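Local coordinates for protein FAD dependent oxidoreductase (Chelativorans sp. BNC1, PDB 6PXS) that is an iminodiacetate oxidase of the DadA oxidoreductase family that uses bound FAD to oxidise iminodiacetate, at residues A[314-319]-A[326-331]; A[16-21]-A[343-348]; A[91-96]-A[137-142]; A[121-126]-A[141-146]. All coordinates share one frame; numbering follows the deposited sequence.

Contact 1: residues A[314-319]-A[326-331]; sequences RPILGR and LTIGNG
Ile316 pairs with Asn330 in an antiparallel beta hairpin at the edge of the mixed sheet of the Rossmann-type FAD-binding domain. The backbone bonds come first: Ile316 N donates to Asn330 O at 2.8 Å, Asn330 N returns to Ile316 O at 3.1 Å, and Ile328 N reaches Gly318 O almost straight (175°), though from above the carbonyl plane. The reverse bond, Gly318 N to Ile328 O, is long and weak. Apolar packing is thin: Ile316 CG2 lies 4.4 Å from Ile328 CG2, while on the other face Leu317 CD2 sits 3.7 Å from Gly329 CA, against a residue with no side chain. At the far end the Arg319 chain runs extended across Thr327, its guanidinium carrying Thr327 OG1 over one face, 4.0 Å from Arg319 NH1. Arg319 NH1 also forms a salt bridge with Glu198. With an alanine in place of Arg319, the Glu198 carboxylate would probably lose its partner, and Thr327 OG1 the group that lies over it. Asn330, whose side chain lies about 4 Å from FAD, turns its amide away from Ile316, giving ND2 to His218. Gly331 begins a GxGxxG-type sequence, and its N bonds weakly to Asn330 OD1 at 2.9 Å.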
# COMPACT_ATOMS: atom_id res chain seq x y z
N ARG A 314 3.30 -25.73 25.20
CA ARG A 314 2.41 -25.16 26.20
C ARG A 314 2.81 -23.71 26.49
O ARG A 314 3.99 -23.36 26.43
CB ARG A 314 2.46 -25.98 27.49
CG ARG A 314 3.78 -25.91 28.25
CD ARG A 314 3.73 -26.76 29.51
NE ARG A 314 4.96 -26.66 30.30
CZ ARG A 314 6.04 -27.43 30.12
NH1 ARG A 314 7.10 -27.25 30.89
NH2 ARG A 314 6.06 -28.36 29.18
N PRO A 315 1.83 -22.85 26.80
CA PRO A 315 2.15 -21.42 26.98
C PRO A 315 2.93 -21.14 28.26
O PRO A 315 3.24 -22.06 29.03
CB PRO A 315 0.77 -20.75 27.02
CG PRO A 315 -0.21 -21.80 26.61
CD PRO A 315 0.39 -23.10 26.98
N ILE A 316 3.24 -19.87 28.48
CA ILE A 316 3.93 -19.40 29.67
C ILE A 316 3.03 -18.37 30.33
O ILE A 316 2.83 -17.28 29.78
CB ILE A 316 5.31 -18.81 29.35
CG1 ILE A 316 6.22 -19.88 28.73
CG2 ILE A 316 5.94 -18.23 30.60
CD1 ILE A 316 7.57 -19.36 28.30
N LEU A 317 2.49 -18.70 31.50
CA LEU A 317 1.58 -17.82 32.21
C LEU A 317 1.86 -17.91 33.70
O LEU A 317 1.97 -19.01 34.25
CB LEU A 317 0.12 -18.18 31.93
CG LEU A 317 -0.29 -18.34 30.47
CD1 LEU A 317 -1.68 -18.92 30.38
CD2 LEU A 317 -0.22 -17.02 29.74
N GLY A 318 1.96 -16.76 34.36
CA GLY A 318 2.09 -16.70 35.80
C GLY A 318 3.18 -15.74 36.23
O GLY A 318 3.94 -15.20 35.43
N ARG A 319 3.24 -15.53 37.54
CA ARG A 319 4.23 -14.64 38.12
C ARG A 319 5.64 -15.21 37.96
O ARG A 319 5.84 -16.43 37.88
CB ARG A 319 3.94 -14.41 39.61
CG ARG A 319 2.72 -13.54 39.86
CD ARG A 319 2.50 -13.30 41.34
NE ARG A 319 1.44 -12.32 41.56
CZ ARG A 319 1.60 -11.00 41.43
NH1 ARG A 319 2.78 -10.51 41.07
NH2 ARG A 319 0.59 -10.18 41.65
N LEU A 326 5.87 -8.74 38.82
CA LEU A 326 6.06 -9.07 37.42
C LEU A 326 5.23 -10.29 37.06
O LEU A 326 5.18 -11.27 37.82
CB LEU A 326 7.54 -9.34 37.09
CG LEU A 326 7.85 -9.71 35.64
CD1 LEU A 326 7.37 -8.62 34.69
CD2 LEU A 326 9.34 -9.95 35.46
N THR A 327 4.57 -10.23 35.91
CA THR A 327 3.76 -11.32 35.40
C THR A 327 3.96 -11.41 33.90
O THR A 327 3.97 -10.39 33.20
CB THR A 327 2.27 -11.11 35.73
OG1 THR A 327 2.12 -10.90 37.14
CG2 THR A 327 1.45 -12.32 35.32
N ILE A 328 4.12 -12.64 33.39
CA ILE A 328 4.45 -12.87 32.00
C ILE A 328 3.36 -13.71 31.36
O ILE A 328 2.89 -14.69 31.94
CB ILE A 328 5.82 -13.56 31.85
CG1 ILE A 328 6.92 -12.69 32.46
CG2 ILE A 328 6.13 -13.84 30.38
CD1 ILE A 328 8.30 -13.32 32.42
N GLY A 329 2.96 -13.32 30.15
CA GLY A 329 2.11 -14.13 29.32
C GLY A 329 2.63 -14.16 27.89
O GLY A 329 2.70 -13.12 27.24
N ASN A 330 3.00 -15.34 27.41
CA ASN A 330 3.60 -15.47 26.09
C ASN A 330 3.63 -16.95 25.73
O ASN A 330 3.26 -17.81 26.52
CB ASN A 330 5.00 -14.85 26.06
CG ASN A 330 5.45 -14.50 24.66
OD1 ASN A 330 4.66 -14.56 23.71
ND2 ASN A 330 6.72 -14.12 24.52
N GLY A 331 4.09 -17.24 24.51
CA GLY A 331 4.16 -18.60 24.03
C GLY A 331 2.90 -19.11 23.39
O GLY A 331 2.71 -20.33 23.32

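Contact 2: residues A[16-21]-A[343-348]; sequences AYHLAR and AGHLLA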
# COMPACT_ATOMS: atom_id res chain seq x y z
N ALA A 16 -5.99 -6.59 29.74
CA ALA A 16 -6.52 -5.27 30.02
C ALA A 16 -8.04 -5.29 30.08
O ALA A 16 -8.64 -4.69 30.98
CB ALA A 16 -6.05 -4.28 28.95
N TYR A 17 -8.68 -5.97 29.13
CA TYR A 17 -10.14 -6.02 29.10
C TYR A 17 -10.71 -6.58 30.39
O TYR A 17 -11.74 -6.10 30.88
CB TYR A 17 -10.59 -6.85 27.90
CG TYR A 17 -12.05 -7.25 27.93
CD1 TYR A 17 -13.04 -6.35 27.55
CD2 TYR A 17 -12.43 -8.53 28.30
CE1 TYR A 17 -14.38 -6.71 27.57
CE2 TYR A 17 -13.76 -8.90 28.32
CZ TYR A 17 -14.73 -7.99 27.95
OH TYR A 17 -16.06 -8.36 27.97
N HIS A 18 -10.06 -7.59 30.97
CA HIS A 18 -10.58 -8.19 32.19
C HIS A 18 -10.23 -7.38 33.43
O HIS A 18 -11.04 -7.26 34.35
CB HIS A 18 -10.07 -9.63 32.33
CG HIS A 18 -10.61 -10.57 31.30
ND1 HIS A 18 -10.06 -10.69 30.04
CD2 HIS A 18 -11.66 -11.42 31.34
CE1 HIS A 18 -10.75 -11.59 29.35
NE2 HIS A 18 -11.72 -12.05 30.12
N LEU A 19 -9.03 -6.80 33.46
CA LEU A 19 -8.59 -6.06 34.64
C LEU A 19 -9.38 -4.77 34.82
O LEU A 19 -9.86 -4.47 35.92
CB LEU A 19 -7.10 -5.76 34.55
CG LEU A 19 -6.17 -6.95 34.79
CD1 LEU A 19 -4.75 -6.61 34.35
CD2 LEU A 19 -6.19 -7.34 36.26
N ALA A 20 -9.53 -3.99 33.75
CA ALA A 20 -10.18 -2.69 33.87
C ALA A 20 -11.61 -2.82 34.37
O ALA A 20 -12.11 -1.92 35.06
CB ALA A 20 -10.16 -1.97 32.52
N ARG A 21 -12.29 -3.92 34.04
CA ARG A 21 -13.66 -4.11 34.51
C ARG A 21 -13.73 -4.38 36.00
O ARG A 21 -14.81 -4.26 36.59
CB ARG A 21 -14.33 -5.25 33.74
CG ARG A 21 -14.37 -5.03 32.24
CD ARG A 21 -15.23 -6.08 31.55
NE ARG A 21 -16.62 -5.65 31.46
CZ ARG A 21 -17.63 -6.46 31.17
NH1 ARG A 21 -17.42 -7.75 30.94
NH2 ARG A 21 -18.87 -5.98 31.11
N ALA A 343 -6.78 -16.88 28.16
CA ALA A 343 -5.51 -16.73 28.86
C ALA A 343 -5.39 -15.35 29.50
O ALA A 343 -4.79 -15.22 30.57
CB ALA A 343 -4.34 -16.97 27.89
N GLY A 344 -5.95 -14.32 28.86
CA GLY A 344 -5.96 -13.01 29.47
C GLY A 344 -6.76 -13.00 30.77
O GLY A 344 -6.34 -12.40 31.76
N HIS A 345 -7.92 -13.66 30.77
CA HIS A 345 -8.70 -13.77 31.99
C HIS A 345 -7.90 -14.42 33.12
O HIS A 345 -8.09 -14.08 34.29
CB HIS A 345 -9.97 -14.58 31.72
CG HIS A 345 -10.78 -14.88 32.94
ND1 HIS A 345 -11.36 -13.90 33.71
CD2 HIS A 345 -11.09 -16.06 33.53
CE1 HIS A 345 -12.00 -14.46 34.72
NE2 HIS A 345 -11.86 -15.77 34.63
N LEU A 346 -7.00 -15.35 32.78
CA LEU A 346 -6.15 -15.96 33.79
C LEU A 346 -5.14 -14.96 34.33
O LEU A 346 -4.95 -14.83 35.54
CB LEU A 346 -5.44 -17.18 33.21
CG LEU A 346 -6.17 -18.52 33.33
CD1 LEU A 346 -7.66 -18.38 33.07
CD2 LEU A 346 -5.56 -19.52 32.35
N LEU A 347 -4.46 -14.24 33.43
CA LEU A 347 -3.48 -13.25 33.86
C LEU A 347 -4.12 -12.21 34.78
O LEU A 347 -3.52 -11.81 35.79
CB LEU A 347 -2.85 -12.57 32.65
CG LEU A 347 -2.01 -13.48 31.75
CD1 LEU A 347 -1.58 -12.75 30.49
CD2 LEU A 347 -0.80 -14.02 32.50
N ALA A 348 -5.33 -11.77 34.46
CA ALA A 348 -6.03 -10.81 35.31
C ALA A 348 -6.12 -11.33 36.74
O ALA A 348 -5.73 -10.65 37.69
CB ALA A 348 -7.42 -10.53 34.75
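His18 lays one face of its imidazole on His345, whose CB stands over the ring face, 3.7 Å from the centroid of the His18 ring, a CH-pi contact displaced toward the NE2-CD2 side. The two side chains cross at about a right angle, and their ring planes meet obliquely at 49°, with His18 CD2 3.4 Å from His345 ND1. With CG anti to its carbonyl carbon (chi1 -68°), the His18 ring hangs over the backbone of His345, while Tyr17 CD2 covers its opposite face. Both nitrogens of this buried ring have polar partners, ND1 with Ser14 O and NE2 with Tyr67 OH; His345 turns its NE2 to Glu357. The helices 10-20 and 336-352 that carry these rings belong to the Rossmann-type FAD-binding domain, the first following its N-terminal strand 3-6, and the axes of their short segments 16-20 and 343-348 approach to 8.2 Å at a crossing angle of -41°. At this approach Ala348 CB lies 3.7 Å from both His18 CB and Leu19 CD2. A leucine in place of His18 would probably leave Ser14 O and Tyr67 OH without their imidazole partner and remove the flat face that His345 CB rests on. Leu19 also reaches past the methyl group, its CD2 lying 3.6 Å from Ala348 CA.

Contact 3: residues A[91-96]-A[137-142]; sequences LVLAED and DDLEAI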
# COMPACT_ATOMS: atom_id res chain seq x y z
N LEU A 91 -14.78 -28.26 8.36
CA LEU A 91 -14.60 -29.48 7.58
C LEU A 91 -13.16 -29.95 7.74
O LEU A 91 -12.23 -29.18 7.50
CB LEU A 91 -14.91 -29.24 6.09
CG LEU A 91 -16.35 -28.88 5.74
CD1 LEU A 91 -16.45 -28.47 4.28
CD2 LEU A 91 -17.28 -30.05 6.02
N VAL A 92 -12.99 -31.20 8.14
CA VAL A 92 -11.68 -31.81 8.31
C VAL A 92 -11.46 -32.76 7.15
O VAL A 92 -12.25 -33.68 6.93
CB VAL A 92 -11.56 -32.53 9.66
CG1 VAL A 92 -10.15 -33.08 9.84
CG2 VAL A 92 -11.92 -31.59 10.80
N LEU A 93 -10.38 -32.54 6.41
CA LEU A 93 -10.07 -33.31 5.21
C LEU A 93 -8.82 -34.15 5.44
O LEU A 93 -8.07 -33.97 6.40
CB LEU A 93 -9.87 -32.39 4.00
CG LEU A 93 -11.11 -31.77 3.35
CD1 LEU A 93 -12.02 -31.14 4.38
CD2 LEU A 93 -10.68 -30.74 2.31
N ALA A 94 -8.61 -35.09 4.52
CA ALA A 94 -7.39 -35.89 4.47
C ALA A 94 -7.34 -36.56 3.11
O ALA A 94 -8.37 -36.75 2.45
CB ALA A 94 -7.34 -36.92 5.60
N GLU A 95 -6.13 -36.91 2.69
CA GLU A 95 -5.96 -37.46 1.34
C GLU A 95 -6.46 -38.90 1.26
O GLU A 95 -7.33 -39.22 0.45
CB GLU A 95 -4.49 -37.37 0.92
CG GLU A 95 -4.02 -35.95 0.63
CD GLU A 95 -4.79 -35.29 -0.51
OE1 GLU A 95 -5.50 -36.01 -1.24
OE2 GLU A 95 -4.68 -34.06 -0.67
N ASP A 96 -5.93 -39.78 2.11
CA ASP A 96 -6.31 -41.19 2.09
C ASP A 96 -7.33 -41.47 3.18
O ASP A 96 -7.28 -40.88 4.27
CB ASP A 96 -5.09 -42.09 2.28
CG ASP A 96 -4.40 -41.88 3.61
OD1 ASP A 96 -4.46 -40.75 4.14
OD2 ASP A 96 -3.80 -42.85 4.13
N ASP A 137 -14.87 -32.11 -5.80
CA ASP A 137 -16.06 -32.93 -5.59
C ASP A 137 -15.75 -34.33 -5.09
O ASP A 137 -16.67 -35.05 -4.69
CB ASP A 137 -16.88 -33.02 -6.88
CG ASP A 137 -16.07 -33.56 -8.05
OD1 ASP A 137 -15.60 -34.72 -7.96
OD2 ASP A 137 -15.91 -32.84 -9.05
N ASP A 138 -14.48 -34.74 -5.09
CA ASP A 138 -14.09 -36.10 -4.73
C ASP A 138 -13.59 -36.20 -3.29
O ASP A 138 -13.03 -37.24 -2.92
CB ASP A 138 -13.02 -36.61 -5.68
CG ASP A 138 -11.69 -35.90 -5.50
OD1 ASP A 138 -11.68 -34.65 -5.54
OD2 ASP A 138 -10.67 -36.59 -5.31
N LEU A 139 -13.78 -35.17 -2.48
CA LEU A 139 -13.19 -35.11 -1.15
C LEU A 139 -14.20 -35.58 -0.11
O LEU A 139 -15.29 -35.01 0.01
CB LEU A 139 -12.72 -33.69 -0.83
CG LEU A 139 -11.48 -33.22 -1.58
CD1 LEU A 139 -11.30 -31.72 -1.43
CD2 LEU A 139 -10.24 -33.95 -1.09
N GLU A 140 -13.84 -36.62 0.64
CA GLU A 140 -14.54 -36.96 1.86
C GLU A 140 -14.08 -36.03 2.98
O GLU A 140 -12.98 -35.46 2.93
CB GLU A 140 -14.28 -38.41 2.26
CG GLU A 140 -14.57 -39.43 1.17
CD GLU A 140 -14.21 -40.85 1.59
OE1 GLU A 140 -14.09 -41.10 2.81
OE2 GLU A 140 -14.04 -41.71 0.70
N ALA A 141 -14.93 -35.87 3.99
CA ALA A 141 -14.62 -34.93 5.06
C ALA A 141 -15.39 -35.31 6.31
O ALA A 141 -16.29 -36.16 6.29
CB ALA A 141 -14.96 -33.49 4.64
N ILE A 142 -15.02 -34.67 7.42
CA ILE A 142 -15.69 -34.81 8.70
C ILE A 142 -16.24 -33.45 9.08
O ILE A 142 -15.49 -32.46 9.13
CB ILE A 142 -14.73 -35.34 9.79
CG1 ILE A 142 -14.16 -36.70 9.37
CG2 ILE A 142 -15.45 -35.44 11.13
CD1 ILE A 142 -13.03 -37.18 10.24
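Val92 and Ile142 form a hydrogen-bonded pair between antiparallel neighbours, strands 90-93 and 141-144, inside a four-stranded mixed sheet far from the Rossmann-type sheet. Two backbone bonds close the pair: Val92 N to Ile142 O and Ile142 N to Val92 O, each 3.0 Å, the second arriving on a lone pair of the Val92 carbonyl. CA-H...O contacts flank them, Leu91 CA lying 3.5 Å from Ile142 O and Ala141 CA 3.3 Å from Val92 O, so each carbonyl receives both an N-H and a C-H. Among the apolar contacts, Val92 and Ile142 share one side of the sheet, their CB atoms 4.2 Å apart, with helix 97-111 packed on both through Ile103 and Leu100. On the other side Leu91 and Leu93 approach the Ala141 methyl, which Ala128 of helix 127-131 also touches. Leu91 does so loosely, whereas Leu93 sends its two branches to different partners. A chi1 of -75° sets Leu93 CG beside its own backbone N, and from there the isobutyl group leans toward the 137-142 segment and meets Leu139 at about a right angle, methyl against methyl. Leu93 CD1 rests 3.8 Å from Ala141 CB, and Leu93 CD2 lies 3.9 Å from Leu139 CD1.

Contact 4: residues A[121-126]-A[141-146]; sequences RRLGAG and AIHIPG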
# COMPACT_ATOMS: atom_id res chain seq x y z
N ARG A 121 -20.33 -35.56 12.05
CA ARG A 121 -20.98 -36.37 11.03
C ARG A 121 -20.03 -36.53 9.86
O ARG A 121 -19.55 -35.53 9.32
CB ARG A 121 -22.30 -35.72 10.59
CG ARG A 121 -23.03 -36.43 9.47
CD ARG A 121 -24.43 -35.86 9.31
NE ARG A 121 -24.41 -34.40 9.22
CZ ARG A 121 -25.47 -33.62 9.41
NH1 ARG A 121 -26.65 -34.14 9.71
NH2 ARG A 121 -25.35 -32.30 9.30
N ARG A 122 -19.74 -37.77 9.49
CA ARG A 122 -18.84 -38.02 8.38
C ARG A 122 -19.59 -37.88 7.06
O ARG A 122 -20.62 -38.53 6.85
CB ARG A 122 -18.22 -39.41 8.49
CG ARG A 122 -17.15 -39.67 7.44
CD ARG A 122 -16.36 -40.93 7.73
NE ARG A 122 -15.14 -41.00 6.94
CZ ARG A 122 -14.23 -41.96 7.05
NH1 ARG A 122 -14.40 -42.95 7.92
NH2 ARG A 122 -13.15 -41.94 6.28
N LEU A 123 -19.06 -37.04 6.18
CA LEU A 123 -19.70 -36.73 4.91
C LEU A 123 -19.10 -37.56 3.79
O LEU A 123 -17.93 -37.96 3.84
CB LEU A 123 -19.55 -35.24 4.59
CG LEU A 123 -20.60 -34.31 5.20
CD1 LEU A 123 -20.74 -34.55 6.70
CD2 LEU A 123 -20.26 -32.86 4.92
N GLY A 124 -19.91 -37.83 2.77
CA GLY A 124 -19.44 -38.52 1.60
C GLY A 124 -18.86 -37.56 0.57
O GLY A 124 -18.96 -36.34 0.69
N ALA A 125 -18.24 -38.14 -0.45
CA ALA A 125 -17.65 -37.34 -1.52
C ALA A 125 -18.70 -36.40 -2.10
O ALA A 125 -19.85 -36.78 -2.33
CB ALA A 125 -17.09 -38.25 -2.61
N GLY A 126 -18.28 -35.15 -2.34
CA GLY A 126 -19.15 -34.14 -2.90
C GLY A 126 -20.00 -33.40 -1.90
O GLY A 126 -20.55 -32.34 -2.24
N ALA A 141 -14.93 -35.87 3.99
CA ALA A 141 -14.62 -34.93 5.06
C ALA A 141 -15.39 -35.31 6.31
O ALA A 141 -16.29 -36.16 6.29
CB ALA A 141 -14.96 -33.49 4.64
N ILE A 142 -15.02 -34.67 7.42
CA ILE A 142 -15.69 -34.81 8.70
C ILE A 142 -16.24 -33.45 9.08
O ILE A 142 -15.49 -32.46 9.13
CB ILE A 142 -14.73 -35.34 9.79
CG1 ILE A 142 -14.16 -36.70 9.37
CG2 ILE A 142 -15.45 -35.44 11.13
CD1 ILE A 142 -13.03 -37.18 10.24
N HIS A 143 -17.54 -33.39 9.35
CA HIS A 143 -18.22 -32.13 9.61
C HIS A 143 -18.32 -31.90 11.12
O HIS A 143 -18.87 -32.74 11.84
CB HIS A 143 -19.61 -32.14 8.98
CG HIS A 143 -20.32 -30.82 9.05
ND1 HIS A 143 -21.30 -30.55 9.97
CD2 HIS A 143 -20.18 -29.70 8.30
CE1 HIS A 143 -21.74 -29.31 9.79
NE2 HIS A 143 -21.07 -28.78 8.78
N ILE A 144 -17.78 -30.78 11.57
CA ILE A 144 -17.85 -30.38 12.98
C ILE A 144 -18.65 -29.09 13.06
O ILE A 144 -18.08 -28.00 12.92
CB ILE A 144 -16.45 -30.19 13.59
CG1 ILE A 144 -15.61 -31.46 13.40
CG2 ILE A 144 -16.56 -29.85 15.07
CD1 ILE A 144 -14.19 -31.33 13.91
N PRO A 145 -19.97 -29.14 13.29
CA PRO A 145 -20.77 -27.91 13.28
C PRO A 145 -20.28 -26.85 14.26
O PRO A 145 -20.60 -25.67 14.08
CB PRO A 145 -22.18 -28.39 13.64
CG PRO A 145 -22.18 -29.85 13.31
CD PRO A 145 -20.79 -30.34 13.56
N GLY A 146 -19.52 -27.23 15.29
CA GLY A 146 -19.10 -26.28 16.30
C GLY A 146 -17.92 -25.41 15.90
O GLY A 146 -17.69 -24.38 16.55
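The His143 imidazole is met obliquely by Leu123 CD1 and by the Arg121 guanidinium, both from strand 121-123. Arg121 NH2 stays 4.5 Å from His143 ND1, a loose approach of two polar groups rather than a bond. Leu123 packs nearer the root of the histidine: its side chain crosses obliquely, with CD1 3.5 Å from His143 CB. Swung to the side opposite its backbone N (chi1 -172°), the imidazole rises beside Leu123, while Leu131 of helix 127-131 also touches the histidine. Arg122 points to the other face of the sheet, alongside Ile142; its extended chain passes Ala141 O with CG at 3.8 Å, and its guanidinium goes on to salt bridges with Asp101 and Glu104 of helix 97-111, tying the edge strand to that helix. Between the strands the backbones are joined by Arg121 N to His143 O at 3.2 Å, His143 N to Arg121 O at 2.9 Å, and Leu123 N to Ala141 O at 2.9 Å. Strand 121-123 thus forms an outer strand, within this chain, of a four-stranded mixed sheet, bound antiparallel to 141-144 and lying away from the FAD site.

The contacts form two pairs, one round the Rossmann-type sheet, the other within a second sheet. Contacts 1 and 2, centres 13 Å apart, meet through Leu347: its CD2 lies 4.0 Å from Thr327 CG2 and 4.1 Å from Leu317 CD2, so helix 336-352 packs over the hairpin whose second strand precedes it. Both lie close to the FAD-binding residue Leu11, and contact 1 comes nearest the cofactor. Contacts 3 and 4, centres 8 Å apart, share Ala141 and Ile142, placing strand 141-144 between 90-93 and 121-123; Leu91 CD2 and His143 CD2 touch at 3.7 Å. Contact 3 stands about 14 Å from FAD (Val92 side chain) and, between centres, about 37 Å from contact 1.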